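Local coordinates for protein muconate lactonizing enzyme (Corynebacterium glutamicum, PDB 3I4K) that belongs to the enolase superfamily, pairing an N-terminal capping domain with a TIM-barrel-like domain that holds a magnesium ion, at residues D5-D17 / V73-S87. Numbering follows the deposited sequence.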
ATOM      1  N   ASP A   5     -20.853   5.002  18.650  1.00 67.07           N
ATOM      2  CA  ASP A   5     -19.923   4.736  19.784  1.00 68.28           C
ATOM      3  C   ASP A   5     -18.489   5.110  19.428  1.00 69.02           C
ATOM      4  O   ASP A   5     -17.803   5.795  20.187  1.00 69.03           O
ATOM      5  CB  ASP A   5     -19.965   3.258  20.169  1.00 69.18           C
ATOM      6  CG  ASP A   5     -19.112   2.953  21.393  1.00 71.34           C
ATOM      7  OD1 ASP A   5     -19.480   3.404  22.501  1.00 70.24           O
ATOM      8  OD2 ASP A   5     -18.073   2.272  21.247  1.00 71.00           O
ATOM      9  N   LEU A   6     -18.037   4.644  18.270  1.00 68.98           N
ATOM     10  CA  LEU A   6     -16.685   4.917  17.805  1.00 67.45           C
ATOM     11  C   LEU A   6     -16.760   6.156  16.919  1.00 66.82           C
ATOM     12  O   LEU A   6     -15.806   6.508  16.225  1.00 66.80           O
ATOM     13  CB  LEU A   6     -16.176   3.709  17.013  1.00 67.81           C
ATOM     14  CG  LEU A   6     -14.675   3.442  16.899  1.00 68.01           C
ATOM     15  CD1 LEU A   6     -14.049   3.352  18.281  1.00 66.30           C
ATOM     16  CD2 LEU A   6     -14.466   2.138  16.132  1.00 68.19           C
ATOM     17  N   THR A   7     -17.915   6.811  16.966  1.00 65.19           N
ATOM     18  CA  THR A   7     -18.184   8.014  16.188  1.00 64.51           C
ATOM     19  C   THR A   7     -17.244   9.173  16.543  1.00 64.64           C
ATOM     20  O   THR A   7     -16.731   9.245  17.660  1.00 63.85           O
ATOM     21  CB  THR A   7     -19.642   8.475  16.410  1.00 64.16           C
ATOM     22  OG1 THR A   7     -20.536   7.388  16.128  1.00 64.17           O
ATOM     23  CG2 THR A   7     -19.980   9.643  15.503  1.00 63.71           C
ATOM     24  N   ILE A   8     -17.014  10.064  15.578  1.00 63.67           N
ATOM     25  CA  ILE A   8     -16.163  11.235  15.785  1.00 64.54           C
ATOM     26  C   ILE A   8     -17.076  12.404  16.137  1.00 64.59           C
ATOM     27  O   ILE A   8     -17.847  12.874  15.295  1.00 63.53           O
ATOM     28  CB  ILE A   8     -15.353  11.610  14.508  1.00 64.74           C
ATOM     29  CG1 ILE A   8     -14.189  10.642  14.311  1.00 64.25           C
ATOM     30  CG2 ILE A   8     -14.800  13.025  14.630  1.00 64.09           C
ATOM     31  CD1 ILE A   8     -14.604   9.228  14.083  1.00 66.06           C
ATOM     32  N   GLN A   9     -16.982  12.870  17.378  1.00 64.89           N
ATOM     33  CA  GLN A   9     -17.825  13.965  17.844  1.00 66.03           C
ATOM     34  C   GLN A   9     -17.227  15.321  17.522  1.00 65.48           C
ATOM     35  O   GLN A   9     -17.939  16.248  17.137  1.00 65.01           O
ATOM     36  CB  GLN A   9     -18.036  13.876  19.360  1.00 67.68           C
ATOM     37  CG  GLN A   9     -18.493  12.515  19.865  1.00 72.84           C
ATOM     38  CD  GLN A   9     -19.809  12.063  19.251  1.00 75.59           C
ATOM     39  OE1 GLN A   9     -20.854  12.687  19.456  1.00 76.90           O
ATOM     40  NE2 GLN A   9     -19.763  10.972  18.493  1.00 76.96           N
ATOM     41  N   LYS A  10     -15.914  15.434  17.673  1.00 65.01           N
ATOM     42  CA  LYS A  10     -15.259  16.709  17.442  1.00 65.53           C
ATOM     43  C   LYS A  10     -13.795  16.571  17.026  1.00 63.96           C
ATOM     44  O   LYS A  10     -13.139  15.574  17.329  1.00 63.66           O
ATOM     45  CB  LYS A  10     -15.377  17.540  18.729  1.00 66.66           C
ATOM     46  CG  LYS A  10     -14.685  18.895  18.727  1.00 69.06           C
ATOM     47  CD  LYS A  10     -14.823  19.587  20.088  1.00 69.91           C
ATOM     48  CE  LYS A  10     -14.230  18.745  21.217  1.00 71.21           C
ATOM     49  NZ  LYS A  10     -14.329  19.408  22.553  1.00 71.96           N
ATOM     50  N   VAL A  11     -13.300  17.581  16.320  1.00 62.46           N
ATOM     51  CA  VAL A  11     -11.911  17.627  15.876  1.00 61.95           C
ATOM     52  C   VAL A  11     -11.403  19.041  16.132  1.00 60.48           C
ATOM     53  O   VAL A  11     -11.987  20.008  15.645  1.00 60.26           O
ATOM     54  CB  VAL A  11     -11.781  17.325  14.367  1.00 61.20           C
ATOM     55  CG1 VAL A  11     -11.960  15.840  14.104  1.00 61.80           C
ATOM     56  CG2 VAL A  11     -12.823  18.098  13.612  1.00 61.75           C
ATOM     57  N   GLU A  12     -10.327  19.162  16.903  1.00 60.16           N
ATOM     58  CA  GLU A  12      -9.757  20.468  17.218  1.00 59.94           C
ATOM     59  C   GLU A  12      -8.342  20.580  16.672  1.00 58.97           C
ATOM     60  O   GLU A  12      -7.664  19.574  16.490  1.00 58.77           O
ATOM     61  CB  GLU A  12      -9.707  20.690  18.733  1.00 61.05           C
ATOM     62  CG  GLU A  12     -11.029  20.521  19.467  1.00 63.29           C
ATOM     63  CD  GLU A  12     -10.906  20.831  20.955  1.00 64.60           C
ATOM     64  OE1 GLU A  12      -9.977  20.296  21.602  1.00 62.90           O
ATOM     65  OE2 GLU A  12     -11.741  21.606  21.473  1.00 65.65           O
ATOM     66  N   SER A  13      -7.897  21.810  16.427  1.00 58.34           N
ATOM     67  CA  SER A  13      -6.551  22.052  15.917  1.00 58.22           C
ATOM     68  C   SER A  13      -5.890  23.182  16.697  1.00 57.92           C
ATOM     69  O   SER A  13      -6.438  24.281  16.803  1.00 58.33           O
ATOM     70  CB  SER A  13      -6.595  22.410  14.426  1.00 57.32           C
ATOM     71  OG  SER A  13      -7.322  23.606  14.195  1.00 56.04           O
ATOM     72  N   ARG A  14      -4.712  22.905  17.244  1.00 57.07           N
ATOM     73  CA  ARG A  14      -3.982  23.897  18.017  1.00 57.87           C
ATOM     74  C   ARG A  14      -2.618  24.177  17.407  1.00 56.94           C
ATOM     75  O   ARG A  14      -1.872  23.251  17.082  1.00 56.04           O
ATOM     76  CB  ARG A  14      -3.772  23.415  19.458  1.00 60.74           C
ATOM     77  CG  ARG A  14      -5.039  23.195  20.265  1.00 63.29           C
ATOM     78  CD  ARG A  14      -4.706  22.680  21.665  1.00 65.35           C
ATOM     79  NE  ARG A  14      -5.895  22.598  22.510  1.00 69.85           N
ATOM     80  CZ  ARG A  14      -6.908  21.760  22.308  1.00 71.19           C
ATOM     81  NH1 ARG A  14      -6.887  20.913  21.285  1.00 71.34           N
ATOM     82  NH2 ARG A  14      -7.953  21.773  23.126  1.00 72.72           N
ATOM     83  N   ILE A  15      -2.289  25.457  17.258  1.00 54.96           N
ATOM     84  CA  ILE A  15      -0.993  25.832  16.720  1.00 53.82           C
ATOM     85  C   ILE A  15      -0.020  25.906  17.889  1.00 53.72           C
ATOM     86  O   ILE A  15      -0.252  26.637  18.852  1.00 55.67           O
ATOM     87  CB  ILE A  15      -1.037  27.206  16.025  1.00 53.63           C
ATOM     88  CG1 ILE A  15      -1.968  27.145  14.812  1.00 53.01           C
ATOM     89  CG2 ILE A  15       0.368  27.629  15.628  1.00 50.65           C
ATOM     90  CD1 ILE A  15      -2.059  28.447  14.039  1.00 52.07           C
ATOM     91  N   LEU A  16       1.061  25.139  17.813  1.00 52.10           N
ATOM     92  CA  LEU A  16       2.053  25.132  18.873  1.00 51.55           C
ATOM     93  C   LEU A  16       3.396  25.650  18.387  1.00 52.44           C
ATOM     94  O   LEU A  16       3.901  25.218  17.344  1.00 51.73           O
ATOM     95  CB  LEU A  16       2.239  23.717  19.423  1.00 50.18           C
ATOM     96  CG  LEU A  16       0.987  22.956  19.855  1.00 49.07           C
ATOM     97  CD1 LEU A  16       1.425  21.696  20.572  1.00 49.89           C
ATOM     98  CD2 LEU A  16       0.113  23.816  20.759  1.00 47.99           C
ATOM     99  N   ASP A  17       3.968  26.582  19.141  1.00 51.62           N
ATOM    100  CA  ASP A  17       5.267  27.142  18.809  1.00 52.70           C
ATOM    101  C   ASP A  17       6.245  26.705  19.891  1.00 54.03           C
ATOM    102  O   ASP A  17       6.228  27.221  21.006  1.00 54.12           O
ATOM    103  CB  ASP A  17       5.203  28.671  18.734  1.00 52.86           C
ATOM    104  CG  ASP A  17       4.246  29.165  17.659  1.00 53.98           C
ATOM    105  OD1 ASP A  17       4.377  28.732  16.494  1.00 55.55           O
ATOM    106  OD2 ASP A  17       3.364  29.991  17.975  1.00 54.54           O
ATOM    107  N   VAL A  73      -7.916  22.502   7.791  1.00 42.83           N
ATOM    108  CA  VAL A  73      -8.411  21.487   8.719  1.00 45.24           C
ATOM    109  C   VAL A  73      -9.717  21.970   9.350  1.00 47.25           C
ATOM    110  O   VAL A  73     -10.738  21.283   9.286  1.00 48.10           O
ATOM    111  CB  VAL A  73      -7.401  21.201   9.853  1.00 46.84           C
ATOM    112  CG1 VAL A  73      -8.038  20.282  10.892  1.00 47.02           C
ATOM    113  CG2 VAL A  73      -6.139  20.556   9.283  1.00 46.14           C
ATOM    114  N   ASP A  74      -9.689  23.163   9.939  1.00 46.61           N
ATOM    115  CA  ASP A  74     -10.878  23.713  10.580  1.00 47.95           C
ATOM    116  C   ASP A  74     -12.052  23.949   9.640  1.00 47.39           C
ATOM    117  O   ASP A  74     -13.143  23.425   9.854  1.00 48.54           O
ATOM    118  CB  ASP A  74     -10.546  25.028  11.298  1.00 48.97           C
ATOM    119  CG  ASP A  74      -9.683  24.820  12.528  1.00 49.33           C
ATOM    120  OD1 ASP A  74      -9.597  23.669  13.008  1.00 49.64           O
ATOM    121  OD2 ASP A  74      -9.102  25.807  13.026  1.00 52.45           O
ATOM    122  N   GLY A  75     -11.824  24.721   8.585  1.00 46.58           N
ATOM    123  CA  GLY A  75     -12.899  25.045   7.667  1.00 46.26           C
ATOM    124  C   GLY A  75     -13.326  24.084   6.574  1.00 46.06           C
ATOM    125  O   GLY A  75     -14.426  24.233   6.045  1.00 45.17           O
ATOM    126  N   TYR A  76     -12.499  23.101   6.225  1.00 46.64           N
ATOM    127  CA  TYR A  76     -12.881  22.188   5.148  1.00 45.83           C
ATOM    128  C   TYR A  76     -12.751  20.694   5.416  1.00 45.70           C
ATOM    129  O   TYR A  76     -13.654  19.930   5.092  1.00 46.46           O
ATOM    130  CB  TYR A  76     -12.097  22.529   3.876  1.00 45.62           C
ATOM    131  CG  TYR A  76     -12.223  23.968   3.444  1.00 43.54           C
ATOM    132  CD1 TYR A  76     -11.392  24.951   3.975  1.00 44.73           C
ATOM    133  CD2 TYR A  76     -13.192  24.353   2.519  1.00 43.48           C
ATOM    134  CE1 TYR A  76     -11.526  26.286   3.593  1.00 42.19           C
ATOM    135  CE2 TYR A  76     -13.332  25.679   2.136  1.00 43.26           C
ATOM    136  CZ  TYR A  76     -12.495  26.639   2.678  1.00 42.08           C
ATOM    137  OH  TYR A  76     -12.644  27.955   2.307  1.00 47.72           O
ATOM    138  N   LEU A  77     -11.634  20.272   5.996  1.00 45.80           N
ATOM    139  CA  LEU A  77     -11.407  18.855   6.262  1.00 45.82           C
ATOM    140  C   LEU A  77     -12.191  18.288   7.447  1.00 46.72           C
ATOM    141  O   LEU A  77     -12.941  17.322   7.306  1.00 46.90           O
ATOM    142  CB  LEU A  77      -9.911  18.602   6.485  1.00 44.80           C
ATOM    143  CG  LEU A  77      -8.953  19.098   5.397  1.00 44.58           C
ATOM    144  CD1 LEU A  77      -7.536  18.716   5.773  1.00 44.19           C
ATOM    145  CD2 LEU A  77      -9.327  18.496   4.049  1.00 44.70           C
ATOM    146  N   ALA A  78     -11.997  18.888   8.615  1.00 47.41           N
ATOM    147  CA  ALA A  78     -12.654  18.444   9.842  1.00 49.04           C
ATOM    148  C   ALA A  78     -14.149  18.162   9.698  1.00 50.02           C
ATOM    149  O   ALA A  78     -14.624  17.082  10.047  1.00 50.26           O
ATOM    150  CB  ALA A  78     -12.424  19.468  10.931  1.00 48.22           C
ATOM    151  N   PRO A  79     -14.907  19.127   9.169  1.00 50.45           N
ATOM    152  CA  PRO A  79     -16.349  18.937   9.006  1.00 50.67           C
ATOM    153  C   PRO A  79     -16.764  17.681   8.255  1.00 50.57           C
ATOM    154  O   PRO A  79     -17.938  17.307   8.272  1.00 48.74           O
ATOM    155  CB  PRO A  79     -16.789  20.217   8.294  1.00 51.52           C
ATOM    156  CG  PRO A  79     -15.566  20.618   7.530  1.00 52.10           C
ATOM    157  CD  PRO A  79     -14.479  20.391   8.548  1.00 51.71           C
ATOM    158  N   VAL A  80     -15.814  17.030   7.593  1.00 49.42           N
ATOM    159  CA  VAL A  80     -16.141  15.821   6.849  1.00 47.40           C
ATOM    160  C   VAL A  80     -16.178  14.626   7.793  1.00 47.35           C
ATOM    161  O   VAL A  80     -16.988  13.716   7.622  1.00 45.73           O
ATOM    162  CB  VAL A  80     -15.107  15.540   5.710  1.00 47.93           C
ATOM    163  CG1 VAL A  80     -15.495  14.265   4.960  1.00 43.46           C
ATOM    164  CG2 VAL A  80     -15.056  16.724   4.731  1.00 45.16           C
ATOM    165  N   LEU A  81     -15.307  14.645   8.795  1.00 47.92           N
ATOM    166  CA  LEU A  81     -15.216  13.557   9.764  1.00 51.39           C
ATOM    167  C   LEU A  81     -16.383  13.453  10.745  1.00 53.39           C
ATOM    168  O   LEU A  81     -16.845  12.356  11.064  1.00 53.48           O
ATOM    169  CB  LEU A  81     -13.932  13.688  10.583  1.00 50.92           C
ATOM    170  CG  LEU A  81     -12.567  13.488   9.933  1.00 50.12           C
ATOM    171  CD1 LEU A  81     -12.377  14.442   8.768  1.00 51.09           C
ATOM    172  CD2 LEU A  81     -11.513  13.711  10.990  1.00 47.99           C
ATOM    173  N   ILE A  82     -16.837  14.603  11.232  1.00 55.68           N
ATOM    174  CA  ILE A  82     -17.910  14.675  12.218  1.00 56.35           C
ATOM    175  C   ILE A  82     -19.147  13.841  11.914  1.00 57.57           C
ATOM    176  O   ILE A  82     -19.730  13.929  10.833  1.00 58.20           O
ATOM    177  CB  ILE A  82     -18.320  16.143  12.450  1.00 56.71           C
ATOM    178  CG1 ILE A  82     -17.114  16.920  12.977  1.00 54.22           C
ATOM    179  CG2 ILE A  82     -19.475  16.224  13.448  1.00 56.11           C
ATOM    180  CD1 ILE A  82     -17.342  18.397  13.101  1.00 56.94           C
ATOM    181  N   GLY A  83     -19.537  13.024  12.887  1.00 58.58           N
ATOM    182  CA  GLY A  83     -20.708  12.183  12.727  1.00 58.45           C
ATOM    183  C   GLY A  83     -20.433  10.848  12.065  1.00 58.76           C
ATOM    184  O   GLY A  83     -21.371  10.118  11.738  1.00 59.78           O
ATOM    185  N   ARG A  84     -19.158  10.521  11.869  1.00 57.69           N
ATOM    186  CA  ARG A  84     -18.784   9.256  11.236  1.00 56.21           C
ATOM    187  C   ARG A  84     -17.871   8.441  12.134  1.00 55.80           C
ATOM    188  O   ARG A  84     -17.156   8.999  12.961  1.00 56.45           O
ATOM    189  CB  ARG A  84     -18.088   9.516   9.898  1.00 55.71           C
ATOM    190  CG  ARG A  84     -18.963  10.237   8.891  1.00 53.97           C
ATOM    191  CD  ARG A  84     -18.225  10.529   7.598  1.00 52.76           C
ATOM    192  NE  ARG A  84     -17.899   9.312   6.859  1.00 53.05           N
ATOM    193  CZ  ARG A  84     -17.318   9.309   5.664  1.00 53.35           C
ATOM    194  NH1 ARG A  84     -17.002  10.460   5.079  1.00 51.97           N
ATOM    195  NH2 ARG A  84     -17.054   8.161   5.051  1.00 51.80           N
ATOM    196  N   ALA A  85     -17.902   7.121  11.974  1.00 54.15           N
ATOM    197  CA  ALA A  85     -17.060   6.238  12.778  1.00 53.39           C
ATOM    198  C   ALA A  85     -15.611   6.361  12.314  1.00 52.78           C
ATOM    199  O   ALA A  85     -15.343   6.455  11.118  1.00 53.63           O
ATOM    200  CB  ALA A  85     -17.535   4.792  12.644  1.00 51.41           C
ATOM    201  N   VAL A  86     -14.678   6.358  13.259  1.00 51.98           N
ATOM    202  CA  VAL A  86     -13.265   6.473  12.929  1.00 50.21           C
ATOM    203  C   VAL A  86     -12.825   5.220  12.172  1.00 50.63           C
ATOM    204  O   VAL A  86     -11.773   5.206  11.527  1.00 50.70           O
ATOM    205  CB  VAL A  86     -12.404   6.645  14.208  1.00 49.57           C
ATOM    206  CG1 VAL A  86     -12.285   5.326  14.935  1.00 50.83           C
ATOM    207  CG2 VAL A  86     -11.022   7.188  13.852  1.00 50.66           C
ATOM    208  N   SER A  87     -13.643   4.172  12.251  1.00 48.47           N
ATOM    209  CA  SER A  87     -13.351   2.918  11.576  1.00 48.35           C
ATOM    210  C   SER A  87     -13.665   3.024  10.081  1.00 47.79           C
ATOM    211  O   SER A  87     -13.587   2.043   9.350  1.00 49.05           O
ATOM    212  CB  SER A  87     -14.153   1.769  12.208  1.00 47.14           C
ATOM    213  OG  SER A  87     -15.548   1.927  12.005  1.00 42.75           O
TER
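A single beta bridge between T7 and A85, their CA atoms only 4.0 Å apart, joins the N-terminal segment to the loop that follows helix 66-81. Backbone bonds flank it: V86 N donates to L6 O at 3.2 Å, nearly straight (167°) but from above the carbonyl plane, whereas G83 N meets I8 O at 2.9 Å in the plane of the I8 carbonyl. G83 belongs to the type II turn L81-R84, which brings the chain back against the strand after the helix. The guanidinium of R84 forms salt bridges with D95 and E88.

Beyond the bridge, strand 8-17 and helix 73-81 run nearly antiparallel (157°), with their axes 8.1 Å apart at closest. I8, V11 and S13 turn their CB atoms toward the helical segment. With CG1 anti to the carbonyl carbon, V11 sets this methyl 3.8 Å from L81 CD2, and the two side chains cross at about a right angle. At the far end, S13 OG donates to D74 OD1 at 2.6 Å, meeting it on the syn side, 27° out of the carboxylate plane; the other oxygen, OD2, is salt-bridged to K70. L81 also touches V110 of helix 104-121, so its side chain links the strand to a second helix. Such packing of helices against a three-stranded antiparallel sheet is characteristic of the enolase-superfamily N-terminal domain.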